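Local atomic coordinates of BluB-like flavoprotein (Clostridium difficile 630, PDB entry 3EO8), a protein that binds flavin mononucleotide and, as a member of the nitroreductase family, probably works as an FMN-dependent oxidoreductase. Residues S13-K18 and T94-K99; D55-I60 and P101-V106; A61-K66 and D171-V176; C161-Q166 and G191-L196. All blocks are in the same frame, centred on the assembly; numbering follows the deposited sequence.

Interaction 1: residues S13-K18 and T94-K99. With FMN (flavin mononucleotide), chain G.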
# COMPACT_ATOMS: atom_id res chain seq x y z
N SER A 13 -9.12 -2.89 -13.20
CA SER A 13 -8.96 -1.45 -13.45
C SER A 13 -9.93 -0.96 -14.51
O SER A 13 -9.79 -1.26 -15.71
CB SER A 13 -7.53 -1.12 -13.87
OG SER A 13 -6.69 -1.40 -12.80
N VAL A 14 -10.92 -0.20 -14.05
CA VAL A 14 -12.03 0.25 -14.88
C VAL A 14 -11.70 1.59 -15.51
O VAL A 14 -11.52 2.58 -14.81
CB VAL A 14 -13.31 0.35 -14.05
CG1 VAL A 14 -14.48 0.92 -14.91
CG2 VAL A 14 -13.61 -1.06 -13.47
N ARG A 15 -11.61 1.59 -16.84
CA ARG A 15 -11.23 2.81 -17.57
C ARG A 15 -12.32 3.31 -18.52
O ARG A 15 -12.15 4.31 -19.20
CB ARG A 15 -9.89 2.60 -18.30
CG ARG A 15 -8.78 2.12 -17.39
CD ARG A 15 -7.40 2.18 -18.04
NE ARG A 15 -6.39 1.70 -17.09
CZ ARG A 15 -6.08 0.42 -16.88
NH1 ARG A 15 -6.69 -0.56 -17.52
NH2 ARG A 15 -5.14 0.12 -16.00
N LYS A 16 -13.46 2.63 -18.53
CA LYS A 16 -14.59 3.09 -19.30
C LYS A 16 -15.81 2.91 -18.42
O LYS A 16 -15.91 1.91 -17.72
CB LYS A 16 -14.75 2.31 -20.61
CG LYS A 16 -13.70 2.64 -21.65
N PHE A 17 -16.69 3.91 -18.47
CA PHE A 17 -17.82 4.05 -17.55
C PHE A 17 -19.14 4.31 -18.25
O PHE A 17 -19.20 4.99 -19.28
CB PHE A 17 -17.56 5.19 -16.57
CG PHE A 17 -16.29 5.04 -15.83
CD1 PHE A 17 -15.10 5.48 -16.38
CD2 PHE A 17 -16.24 4.43 -14.58
CE1 PHE A 17 -13.89 5.32 -15.71
CE2 PHE A 17 -15.02 4.29 -13.91
CZ PHE A 17 -13.85 4.73 -14.48
N LYS A 18 -20.21 3.80 -17.64
CA LYS A 18 -21.56 4.06 -18.12
C LYS A 18 -21.98 5.46 -17.70
O LYS A 18 -21.34 6.08 -16.85
CB LYS A 18 -22.53 3.02 -17.56
CG LYS A 18 -22.23 1.63 -18.08
CD LYS A 18 -23.11 0.57 -17.46
CE LYS A 18 -22.87 -0.78 -18.14
NZ LYS A 18 -23.47 -1.92 -17.40
N THR A 94 -3.93 7.92 -18.04
CA THR A 94 -4.12 9.00 -17.07
C THR A 94 -5.41 9.80 -17.38
O THR A 94 -6.34 9.84 -16.57
CB THR A 94 -2.91 9.98 -16.99
OG1 THR A 94 -1.66 9.26 -16.97
CG2 THR A 94 -3.03 10.84 -15.72
N LEU A 95 -5.50 10.40 -18.56
CA LEU A 95 -6.56 11.36 -18.79
C LEU A 95 -7.93 10.70 -19.04
O LEU A 95 -8.92 11.41 -19.19
CB LEU A 95 -6.21 12.33 -19.91
CG LEU A 95 -5.02 13.27 -19.67
CD1 LEU A 95 -4.72 14.06 -20.99
CD2 LEU A 95 -5.33 14.20 -18.52
N PHE A 96 -7.97 9.37 -19.08
CA PHE A 96 -9.24 8.63 -19.20
C PHE A 96 -10.17 8.83 -18.02
O PHE A 96 -11.36 8.56 -18.12
CB PHE A 96 -9.00 7.12 -19.35
CG PHE A 96 -8.59 6.48 -18.08
CD1 PHE A 96 -9.54 6.06 -17.17
CD2 PHE A 96 -7.25 6.38 -17.75
CE1 PHE A 96 -9.19 5.51 -15.98
CE2 PHE A 96 -6.88 5.83 -16.55
CZ PHE A 96 -7.85 5.41 -15.65
N TYR A 97 -9.65 9.30 -16.88
CA TYR A 97 -10.51 9.53 -15.71
C TYR A 97 -11.67 10.47 -16.00
O TYR A 97 -12.69 10.42 -15.31
CB TYR A 97 -9.71 10.05 -14.50
CG TYR A 97 -9.34 11.52 -14.53
CD1 TYR A 97 -10.24 12.51 -14.18
CD2 TYR A 97 -8.07 11.91 -14.88
CE1 TYR A 97 -9.90 13.87 -14.20
CE2 TYR A 97 -7.71 13.25 -14.91
CZ TYR A 97 -8.63 14.23 -14.58
OH TYR A 97 -8.28 15.58 -14.64
N LEU A 98 -11.54 11.33 -17.02
CA LEU A 98 -12.59 12.28 -17.35
C LEU A 98 -13.85 11.55 -17.83
O LEU A 98 -14.92 12.13 -17.87
CB LEU A 98 -12.11 13.22 -18.43
CG LEU A 98 -11.04 14.20 -17.96
CD1 LEU A 98 -10.31 14.77 -19.17
CD2 LEU A 98 -11.67 15.31 -17.11
N LYS A 99 -13.69 10.28 -18.19
CA LYS A 99 -14.81 9.44 -18.63
C LYS A 99 -15.72 9.03 -17.49
O LYS A 99 -16.83 8.53 -17.75
CB LYS A 99 -14.27 8.20 -19.33
CG LYS A 99 -13.45 8.51 -20.59
CD LYS A 99 -12.91 7.25 -21.26
CE LYS A 99 -12.28 7.65 -22.59
NZ LYS A 99 -11.47 6.58 -23.25
N1 FMN G . -3.85 2.26 -14.07
C2 FMN G . -3.88 3.32 -14.95
O2 FMN G . -4.48 3.26 -16.03
N3 FMN G . -3.25 4.49 -14.62
C4 FMN G . -2.53 4.64 -13.47
O4 FMN G . -1.99 5.74 -13.22
C4A FMN G . -2.50 3.57 -12.58
N5 FMN G . -1.81 3.70 -11.39
C5A FMN G . -1.80 2.66 -10.48
C6 FMN G . -1.13 2.84 -9.28
C7 FMN G . -1.12 1.81 -8.35
C7M FMN G . -0.75 2.18 -6.95
C8 FMN G . -1.80 0.62 -8.62
C8M FMN G . -2.13 -0.31 -7.49
C9 FMN G . -2.48 0.46 -9.82
C9A FMN G . -2.49 1.48 -10.76
N10 FMN G . -3.13 1.34 -11.99
C10 FMN G . -3.18 2.40 -12.87
C1' FMN G . -3.81 0.05 -12.40
C2' FMN G . -2.83 -1.01 -12.90
O2' FMN G . -2.39 -0.70 -14.21
C3' FMN G . -3.54 -2.36 -12.90
O3' FMN G . -3.90 -2.68 -11.56
C4' FMN G . -2.76 -3.51 -13.52
O4' FMN G . -2.48 -3.27 -14.89
C5' FMN G . -3.58 -4.80 -13.38
O5' FMN G . -4.80 -4.65 -14.09
P FMN G . -6.19 -4.98 -13.35
O1P FMN G . -7.33 -4.76 -14.31
O2P FMN G . -6.27 -3.98 -12.19
O3P FMN G . -6.21 -6.38 -12.77
O HOH W 1 -10.62 4.56 -21.52

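Interaction 2: residues D55-I60 and P101-V106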
# COMPACT_ATOMS: atom_id res chain seq x y z
N ASP A 55 -15.92 21.09 -14.17
CA ASP A 55 -14.91 22.06 -14.56
C ASP A 55 -13.63 21.88 -13.77
O ASP A 55 -12.57 22.21 -14.27
CB ASP A 55 -15.41 23.49 -14.44
CG ASP A 55 -15.43 23.97 -13.03
OD1 ASP A 55 -16.37 23.57 -12.31
OD2 ASP A 55 -14.49 24.71 -12.64
N LEU A 56 -13.73 21.44 -12.51
CA LEU A 56 -12.54 21.17 -11.71
C LEU A 56 -11.79 19.95 -12.26
O LEU A 56 -10.57 19.94 -12.36
CB LEU A 56 -12.94 20.98 -10.24
CG LEU A 56 -11.87 20.65 -9.22
CD1 LEU A 56 -10.68 21.60 -9.30
CD2 LEU A 56 -12.51 20.69 -7.83
N MSE A 57 -12.53 18.92 -12.63
CA MSE A 57 -11.92 17.73 -13.28
C MSE A 57 -11.18 18.14 -14.55
O MSE A 57 -10.09 17.63 -14.83
CB MSE A 57 -13.01 16.69 -13.60
CG MSE A 57 -13.54 16.01 -12.37
SE MSE A 57 -15.17 14.97 -12.66
CE MSE A 57 -14.33 13.50 -13.54
N GLU A 58 -11.72 19.09 -15.30
CA GLU A 58 -11.07 19.51 -16.54
C GLU A 58 -9.86 20.37 -16.22
O GLU A 58 -8.84 20.31 -16.92
CB GLU A 58 -12.02 20.31 -17.42
CG GLU A 58 -13.23 19.50 -17.89
CD GLU A 58 -12.91 18.54 -19.02
OE1 GLU A 58 -11.77 18.60 -19.55
OE2 GLU A 58 -13.81 17.72 -19.37
N LYS A 59 -9.98 21.21 -15.19
CA LYS A 59 -8.86 22.02 -14.77
C LYS A 59 -7.67 21.18 -14.32
O LYS A 59 -6.52 21.52 -14.58
CB LYS A 59 -9.29 23.02 -13.67
CG LYS A 59 -10.06 24.20 -14.24
CD LYS A 59 -10.67 25.09 -13.17
CE LYS A 59 -11.43 26.29 -13.79
NZ LYS A 59 -12.80 25.89 -14.23
N ILE A 60 -7.95 20.07 -13.66
CA ILE A 60 -6.90 19.16 -13.16
C ILE A 60 -6.23 18.52 -14.39
O ILE A 60 -5.02 18.41 -14.47
CB ILE A 60 -7.51 18.15 -12.17
CG1 ILE A 60 -7.85 18.86 -10.84
CG2 ILE A 60 -6.57 16.98 -11.90
CD1 ILE A 60 -8.77 18.05 -9.94
N PRO A 101 -17.93 9.83 -13.80
CA PRO A 101 -18.66 10.86 -13.09
C PRO A 101 -17.99 11.38 -11.82
O PRO A 101 -18.32 12.46 -11.38
CB PRO A 101 -20.00 10.19 -12.77
CG PRO A 101 -19.67 8.71 -12.68
CD PRO A 101 -18.55 8.50 -13.67
N VAL A 102 -17.05 10.64 -11.25
CA VAL A 102 -16.44 11.03 -9.98
C VAL A 102 -14.94 10.87 -10.05
O VAL A 102 -14.46 9.86 -10.55
CB VAL A 102 -16.96 10.17 -8.80
CG1 VAL A 102 -16.28 10.57 -7.49
CG2 VAL A 102 -18.48 10.24 -8.70
N LEU A 103 -14.23 11.88 -9.58
CA LEU A 103 -12.78 11.84 -9.36
C LEU A 103 -12.55 11.96 -7.86
O LEU A 103 -13.03 12.89 -7.24
CB LEU A 103 -12.07 13.00 -10.05
CG LEU A 103 -10.56 13.06 -9.87
CD1 LEU A 103 -9.94 11.76 -10.42
CD2 LEU A 103 -9.98 14.32 -10.52
N VAL A 104 -11.80 11.02 -7.29
CA VAL A 104 -11.44 11.11 -5.88
C VAL A 104 -9.94 11.37 -5.80
O VAL A 104 -9.15 10.65 -6.38
CB VAL A 104 -11.79 9.85 -5.12
CG1 VAL A 104 -11.52 10.05 -3.64
CG2 VAL A 104 -13.27 9.43 -5.39
N LEU A 105 -9.54 12.41 -5.10
CA LEU A 105 -8.14 12.66 -4.87
C LEU A 105 -7.85 12.12 -3.51
O LEU A 105 -8.50 12.52 -2.52
CB LEU A 105 -7.81 14.15 -4.92
CG LEU A 105 -8.22 14.88 -6.19
CD1 LEU A 105 -7.84 16.34 -6.03
CD2 LEU A 105 -7.60 14.28 -7.40
N VAL A 106 -6.90 11.20 -3.44
CA VAL A 106 -6.55 10.59 -2.18
C VAL A 106 -5.27 11.24 -1.71
O VAL A 106 -4.18 11.02 -2.29
CB VAL A 106 -6.37 9.07 -2.29
CG1 VAL A 106 -6.31 8.54 -0.91
CG2 VAL A 106 -7.58 8.44 -3.03

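Interaction 3: residues A61-K66 and D171-V176. With ACT (acetate ion), chain I.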
# COMPACT_ATOMS: atom_id res chain seq x y z
N ALA A 61 -7.04 18.14 -15.35
CA ALA A 61 -6.52 17.53 -16.59
C ALA A 61 -5.58 18.48 -17.30
O ALA A 61 -4.47 18.11 -17.71
CB ALA A 61 -7.70 17.10 -17.48
N ASP A 62 -5.98 19.74 -17.38
CA ASP A 62 -5.15 20.73 -18.07
C ASP A 62 -3.79 20.93 -17.41
O ASP A 62 -2.81 21.14 -18.12
CB ASP A 62 -5.89 22.07 -18.17
CG ASP A 62 -7.08 22.02 -19.13
OD1 ASP A 62 -7.16 21.13 -20.01
OD2 ASP A 62 -7.90 22.94 -19.04
N VAL A 63 -3.69 20.88 -16.07
CA VAL A 63 -2.36 21.04 -15.44
C VAL A 63 -1.51 19.77 -15.61
O VAL A 63 -0.28 19.85 -15.70
CB VAL A 63 -2.38 21.47 -13.91
CG1 VAL A 63 -3.02 22.85 -13.74
CG2 VAL A 63 -2.99 20.39 -13.03
N ILE A 64 -2.17 18.62 -15.69
CA ILE A 64 -1.47 17.37 -16.00
C ILE A 64 -0.88 17.47 -17.42
O ILE A 64 0.34 17.25 -17.65
CB ILE A 64 -2.40 16.16 -15.87
CG1 ILE A 64 -2.80 15.95 -14.40
CG2 ILE A 64 -1.69 14.88 -16.46
CD1 ILE A 64 -4.01 14.92 -14.16
N THR A 65 -1.72 17.88 -18.35
CA THR A 65 -1.27 18.09 -19.74
C THR A 65 -0.12 19.09 -19.87
O THR A 65 0.90 18.84 -20.55
CB THR A 65 -2.47 18.51 -20.60
OG1 THR A 65 -3.42 17.44 -20.62
CG2 THR A 65 -2.01 18.85 -22.03
N LYS A 66 -0.24 20.22 -19.17
CA LYS A 66 0.75 21.26 -19.27
C LYS A 66 2.09 20.76 -18.74
O LYS A 66 3.14 21.00 -19.34
CB LYS A 66 0.29 22.48 -18.48
CG LYS A 66 1.19 23.67 -18.59
CD LYS A 66 0.63 24.82 -17.80
CE LYS A 66 1.53 26.05 -17.91
NZ LYS A 66 0.79 27.22 -17.37
N ASP A 171 2.02 18.54 -7.46
CA ASP A 171 2.03 19.87 -6.89
C ASP A 171 1.06 20.80 -7.59
O ASP A 171 0.39 21.63 -6.96
CB ASP A 171 3.41 20.50 -6.99
CG ASP A 171 4.47 19.81 -6.14
OD1 ASP A 171 4.19 18.77 -5.50
OD2 ASP A 171 5.63 20.32 -6.13
N GLU A 172 0.99 20.68 -8.91
CA GLU A 172 0.16 21.54 -9.72
C GLU A 172 -1.31 21.22 -9.56
O GLU A 172 -2.14 22.11 -9.58
CB GLU A 172 0.53 21.42 -11.19
CG GLU A 172 1.89 22.07 -11.49
CD GLU A 172 3.10 21.26 -11.10
OE1 GLU A 172 2.99 20.08 -10.75
OE2 GLU A 172 4.22 21.83 -11.16
N ILE A 173 -1.62 19.94 -9.41
CA ILE A 173 -2.99 19.47 -9.12
C ILE A 173 -3.48 20.02 -7.77
O ILE A 173 -4.61 20.50 -7.65
CB ILE A 173 -3.07 17.92 -9.10
CG1 ILE A 173 -2.79 17.30 -10.51
CG2 ILE A 173 -4.46 17.44 -8.62
CD1 ILE A 173 -2.73 15.77 -10.50
N GLU A 174 -2.62 19.93 -6.76
CA GLU A 174 -2.90 20.46 -5.44
C GLU A 174 -3.21 21.98 -5.49
O GLU A 174 -4.16 22.46 -4.85
CB GLU A 174 -1.71 20.21 -4.53
CG GLU A 174 -1.52 18.72 -4.16
CD GLU A 174 -0.16 18.44 -3.53
OE1 GLU A 174 0.54 19.40 -3.11
OE2 GLU A 174 0.22 17.23 -3.51
N ALA A 175 -2.41 22.73 -6.25
CA ALA A 175 -2.61 24.17 -6.43
C ALA A 175 -3.95 24.51 -7.07
O ALA A 175 -4.63 25.44 -6.64
CB ALA A 175 -1.48 24.74 -7.26
N VAL A 176 -4.33 23.77 -8.11
CA VAL A 176 -5.66 23.94 -8.71
C VAL A 176 -6.77 23.67 -7.71
O VAL A 176 -7.72 24.45 -7.60
CB VAL A 176 -5.87 23.01 -9.93
CG1 VAL A 176 -7.33 23.04 -10.40
CG2 VAL A 176 -4.89 23.39 -11.03
C ACT I . 5.55 18.34 -8.97
O ACT I . 4.57 17.78 -8.45
OXT ACT I . 5.30 19.20 -9.85
CH3 ACT I . 6.96 17.99 -8.57

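Interaction 4: residues C161-Q166 and G191-L196. With FMN (flavin mononucleotide), chain G.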
# COMPACT_ATOMS: atom_id res chain seq x y z
N CYS A 161 -10.63 2.85 -11.16
CA CYS A 161 -9.24 2.64 -11.48
C CYS A 161 -8.50 3.51 -10.54
O CYS A 161 -8.88 4.65 -10.29
CB CYS A 161 -8.90 3.03 -12.92
SG CYS A 161 -7.22 2.58 -13.51
N TRP A 162 -7.42 2.94 -10.03
CA TRP A 162 -6.45 3.60 -9.16
C TRP A 162 -5.40 4.27 -10.03
O TRP A 162 -4.95 3.67 -10.99
CB TRP A 162 -5.83 2.46 -8.37
CG TRP A 162 -5.03 2.72 -7.13
CD1 TRP A 162 -4.18 3.76 -6.87
CD2 TRP A 162 -4.90 1.81 -6.05
NE1 TRP A 162 -3.60 3.57 -5.64
CE2 TRP A 162 -4.01 2.37 -5.13
CE3 TRP A 162 -5.49 0.58 -5.76
CZ2 TRP A 162 -3.69 1.74 -3.92
CZ3 TRP A 162 -5.18 -0.05 -4.56
CH2 TRP A 162 -4.27 0.54 -3.66
N LEU A 163 -5.05 5.52 -9.75
CA LEU A 163 -4.05 6.23 -10.54
C LEU A 163 -2.96 6.84 -9.71
O LEU A 163 -3.21 7.56 -8.75
CB LEU A 163 -4.69 7.35 -11.35
CG LEU A 163 -5.73 6.94 -12.41
CD1 LEU A 163 -7.16 6.79 -11.88
CD2 LEU A 163 -5.70 7.95 -13.59
N THR A 164 -1.72 6.61 -10.12
CA THR A 164 -0.60 7.40 -9.60
C THR A 164 0.19 8.02 -10.74
O THR A 164 1.16 8.76 -10.49
CB THR A 164 0.32 6.58 -8.67
OG1 THR A 164 0.79 5.41 -9.33
CG2 THR A 164 -0.42 6.23 -7.36
N SER A 165 -0.19 7.77 -11.98
CA SER A 165 0.61 8.22 -13.13
C SER A 165 0.59 9.74 -13.29
O SER A 165 1.41 10.29 -13.99
CB SER A 165 0.17 7.56 -14.44
OG SER A 165 -1.17 7.84 -14.75
N GLN A 166 -0.35 10.42 -12.66
CA GLN A 166 -0.39 11.88 -12.71
C GLN A 166 0.65 12.57 -11.83
O GLN A 166 0.76 13.80 -11.88
CB GLN A 166 -1.78 12.36 -12.28
CG GLN A 166 -2.09 12.24 -10.79
CD GLN A 166 -2.35 10.82 -10.32
OE1 GLN A 166 -2.71 9.95 -11.11
NE2 GLN A 166 -2.19 10.57 -9.00
N GLY A 191 -1.61 11.49 -2.97
CA GLY A 191 -1.02 10.16 -3.06
C GLY A 191 -1.44 9.39 -4.31
O GLY A 191 -0.62 8.73 -4.96
N ALA A 192 -2.73 9.46 -4.62
CA ALA A 192 -3.30 8.70 -5.71
C ALA A 192 -4.62 9.39 -6.11
O ALA A 192 -5.12 10.22 -5.34
CB ALA A 192 -3.55 7.25 -5.30
N MSE A 193 -5.14 9.07 -7.30
CA MSE A 193 -6.53 9.35 -7.64
C MSE A 193 -7.25 8.07 -7.93
O MSE A 193 -6.65 7.01 -8.18
CB MSE A 193 -6.68 10.30 -8.83
CG MSE A 193 -5.61 11.37 -8.91
SE MSE A 193 -5.93 12.78 -10.18
CE MSE A 193 -5.73 11.86 -11.85
N LEU A 194 -8.58 8.15 -7.81
CA LEU A 194 -9.47 7.08 -8.22
C LEU A 194 -10.48 7.63 -9.22
O LEU A 194 -11.15 8.67 -8.94
CB LEU A 194 -10.21 6.54 -7.03
CG LEU A 194 -9.41 5.75 -6.02
CD1 LEU A 194 -10.12 5.73 -4.64
CD2 LEU A 194 -9.24 4.37 -6.58
N ALA A 195 -10.59 6.97 -10.37
CA ALA A 195 -11.68 7.23 -11.31
C ALA A 195 -12.81 6.27 -10.93
O ALA A 195 -12.59 5.06 -10.91
CB ALA A 195 -11.25 6.99 -12.79
N LEU A 196 -13.99 6.82 -10.66
CA LEU A 196 -15.07 6.06 -10.03
C LEU A 196 -16.39 6.25 -10.76
O LEU A 196 -16.81 7.37 -11.02
CB LEU A 196 -15.23 6.52 -8.57
CG LEU A 196 -16.32 5.88 -7.70
CD1 LEU A 196 -16.08 4.35 -7.49
CD2 LEU A 196 -16.43 6.66 -6.34
N1 FMN G . -3.85 2.26 -14.07
C2 FMN G . -3.88 3.32 -14.95
O2 FMN G . -4.48 3.26 -16.03
N3 FMN G . -3.25 4.49 -14.62
C4 FMN G . -2.53 4.64 -13.47
O4 FMN G . -1.99 5.74 -13.22
C4A FMN G . -2.50 3.57 -12.58
N5 FMN G . -1.81 3.70 -11.39
C5A FMN G . -1.80 2.66 -10.48
C6 FMN G . -1.13 2.84 -9.28
C7 FMN G . -1.12 1.81 -8.35
C7M FMN G . -0.75 2.18 -6.95
C8 FMN G . -1.80 0.62 -8.62
C8M FMN G . -2.13 -0.31 -7.49
C9 FMN G . -2.48 0.46 -9.82
C9A FMN G . -2.49 1.48 -10.76
N10 FMN G . -3.13 1.34 -11.99
C10 FMN G . -3.18 2.40 -12.87
C1' FMN G . -3.81 0.05 -12.40
C2' FMN G . -2.83 -1.01 -12.90
O2' FMN G . -2.39 -0.70 -14.21
C3' FMN G . -3.54 -2.36 -12.90
O3' FMN G . -3.90 -2.68 -11.56
C4' FMN G . -2.76 -3.51 -13.52
O4' FMN G . -2.48 -3.27 -14.89
C5' FMN G . -3.58 -4.80 -13.38
O5' FMN G . -4.80 -4.65 -14.09
P FMN G . -6.19 -4.98 -13.35
O1P FMN G . -7.33 -4.76 -14.31
O2P FMN G . -6.27 -3.98 -12.19
O3P FMN G . -6.21 -6.38 -12.77

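Interaction 1: residues S13-K18 and T94-K99
Arg15 sets CG opposite its carbonyl carbon (chi1 -54°) and runs extended from CG to NE, which lays the shaft of the side chain over one face of Phe96. The phenylalanine answers with CG held between its backbone N and carbonyl carbon (chi1 74°), turning that face to the arginine. The evidence for a CH-pi contact is direct: Arg15 CG lies 3.9 Å from the Phe96 ring centroid, close to the ring normal. Farther out, the guanidinium stands 74° from the ring plane and grips the flavin. Arg15 NE donates to FMN O2 at 2.7 Å, while Arg15 NH2 reaches FMN N1 at 3.2 Å in the guanidinium plane. These bonds, with a weak third from NH2 to O2, fix the guanidinium against the pyrimidine end of the isoalloxazine. Ser13 holds the other end of the cofactor, its N 2.8 Å from phosphate oxygen O1P and its OG 2.7 Å from O2P. Farther along the loop, Phe17 CB packs 3.6 Å from Lys99 O, and at the exposed end one water joins Arg15 O to Lys99 NZ. Cys161 and Leu163 of strand 159-163 and Ala195 of strand 189-197 touch Phe96, whereas Leu95 and Tyr97 lean on helix 54-75; the 3-10 turn 95-99 thus sits between the flavin-binding loop, the sheet and that helix.

Interaction 2: residues D55-I60 and P101-V106
Leu103 is the bump that enters the groove between Met57 and Ile60, two residues one helical turn apart. Its CB meets the selenomethionine Met57 at CG (4.1 Å from Leu103 CB), and its CD2 meets Ile60 CD1 at 4.0 Å. The two approaches differ in shape. Ile60 and Leu103 come tip to tip, methyl against methyl, but Met57 and Leu103 run past one another in opposite directions, flank to flank. Met57 bends at its last torsion (chi3 75°), and that bend folds the terminal CE back beside the strand, 4.2 Å from Leu103 CB. The selenium itself lies 4.2 Å from Pro101 O, next to the start of the strand.

Such packing of a helix across one face of an antiparallel sheet belongs to the alpha+beta fold of the nitroreductase family. Here the axes of helix 55-60 and strand 102-106 approach to 9.7 Å at 59°, so the helix crosses the strand at a slant. Leu103 and Leu105 project to the helix side. Ile60 CD1 rests over the notch between these two leucines, with Leu105 CD1 the looser partner at 4.4 Å. Met193 of strand 189-197 touches both leucines and Tyr97 abuts Leu103 and Ile60, filling in around the same patch. On the far flank of the helix, Lys59 NZ and Asp55 OD2 form a salt bridge. Leu56, for its part, packs on Ile218 of the second subunit.

Interaction 3: residues A61-K66 and D171-V176
The side chain of Glu172 meets Val63 through its aliphatic base, CB to CB at 4.0 Å; its flat carboxylate leads away from helix 61-66 because the chain bends at chi2 (78°). There OE1 lies 2.6 Å from OXT of a bound acetate, probably from the crystallisation liquor, and OE2 forms a salt bridge with Lys67. The acetate is also held by Asp171 N, 2.8 Å from its atom O in a nearly straight hydrogen bond (N-H...O 168°), and by Lys67 NZ.

The helix-helix interface proper is aliphatic. Val63 is its wedge: CG2 faces the backbone between Glu172 and Ile173, 3.9 Å from Ile173 N, while CG1 presses on Val176 CG2 at 3.3 Å, tighter than usual. Ile64 CG1 and Ile173 CD1 pack at 3.9 Å, the side chains running across one another. The axes come within 9.0 Å at 151°, nearly antiparallel, joining helices 54-75 and 170-181.

With no hydrogen bond between the segments, cohesion rests on aliphatic packing. The short approach of the Glu172 and acetate oxygens suggests that one of the two acids holds a proton, while Lys67 probably offsets the remaining negative charge.

Interaction 4: residues C161-Q166 and G191-L196
Cys161 and Ala195 exchange two backbone hydrogen bonds, Cys161 N to Ala195 O at 3.0 Å and Ala195 N to Cys161 O at 2.9 Å, and Leu163 with Met193 repeats the pattern. These hydrogen-bonded pairs flank the non-hydrogen-bonded pair Trp162-Leu194 and make the tight part of the contact. The shortest link, Leu163 N to Met193 O (2.7 Å), has its donor tilted 26° from the carbonyl plane.

The ladder joins strand 159-163, outermost in this chain's antiparallel sheet, to strand 189-197, where Gly191 and Ala192 both face Val106 in a classic beta bulge. Past the strand end, Thr164 N donates to FMN N5 at 3.2 Å and Ser165 N to FMN O4 at 3.0 Å. FMN C8M lies 3.8 Å above the plane of the Trp162 indole, over the centre of that ring system, while NE1 bonds Gln140 of the second subunit, placing the site at the dimer interface.

Packing is looser on the leucine side, though buried: Leu163 CD2 and the selenomethionine Met193 CE stand 4.3 Å apart. Gln166 and Met193 lie closely alongside, pointing opposite ways, with Gln166 NE2 3.5 Å from Met193 CG; NE2 also donates to Leu163 O from above the carbonyl plane, beside Met193 N.

How the interactions relate
Interaction 4 lies nearest the middle of the chain and is the backbone-bonded one; none of the other three has a direct hydrogen bond across its segments. Interactions 2 and 3 both use helix 54-75, its early turns against the sheet in the buried interaction 2 and its next turns against helix 170-181 in the partly exposed interaction 3; Ile60 packs on Ile173 between them. Interactions 2 and 4 share a sheet, linked by Val106 and Gly191. Interactions 1 and 4 both bind FMN, interaction 1 at O2, N1 and the phosphate, interaction 4 at N5, O4 and the dimethylbenzene end; Thr94 OG1 and Ser165 OG join them. Tyr97 OH, bonded to Met57 O, ties interaction 1 to interaction 2.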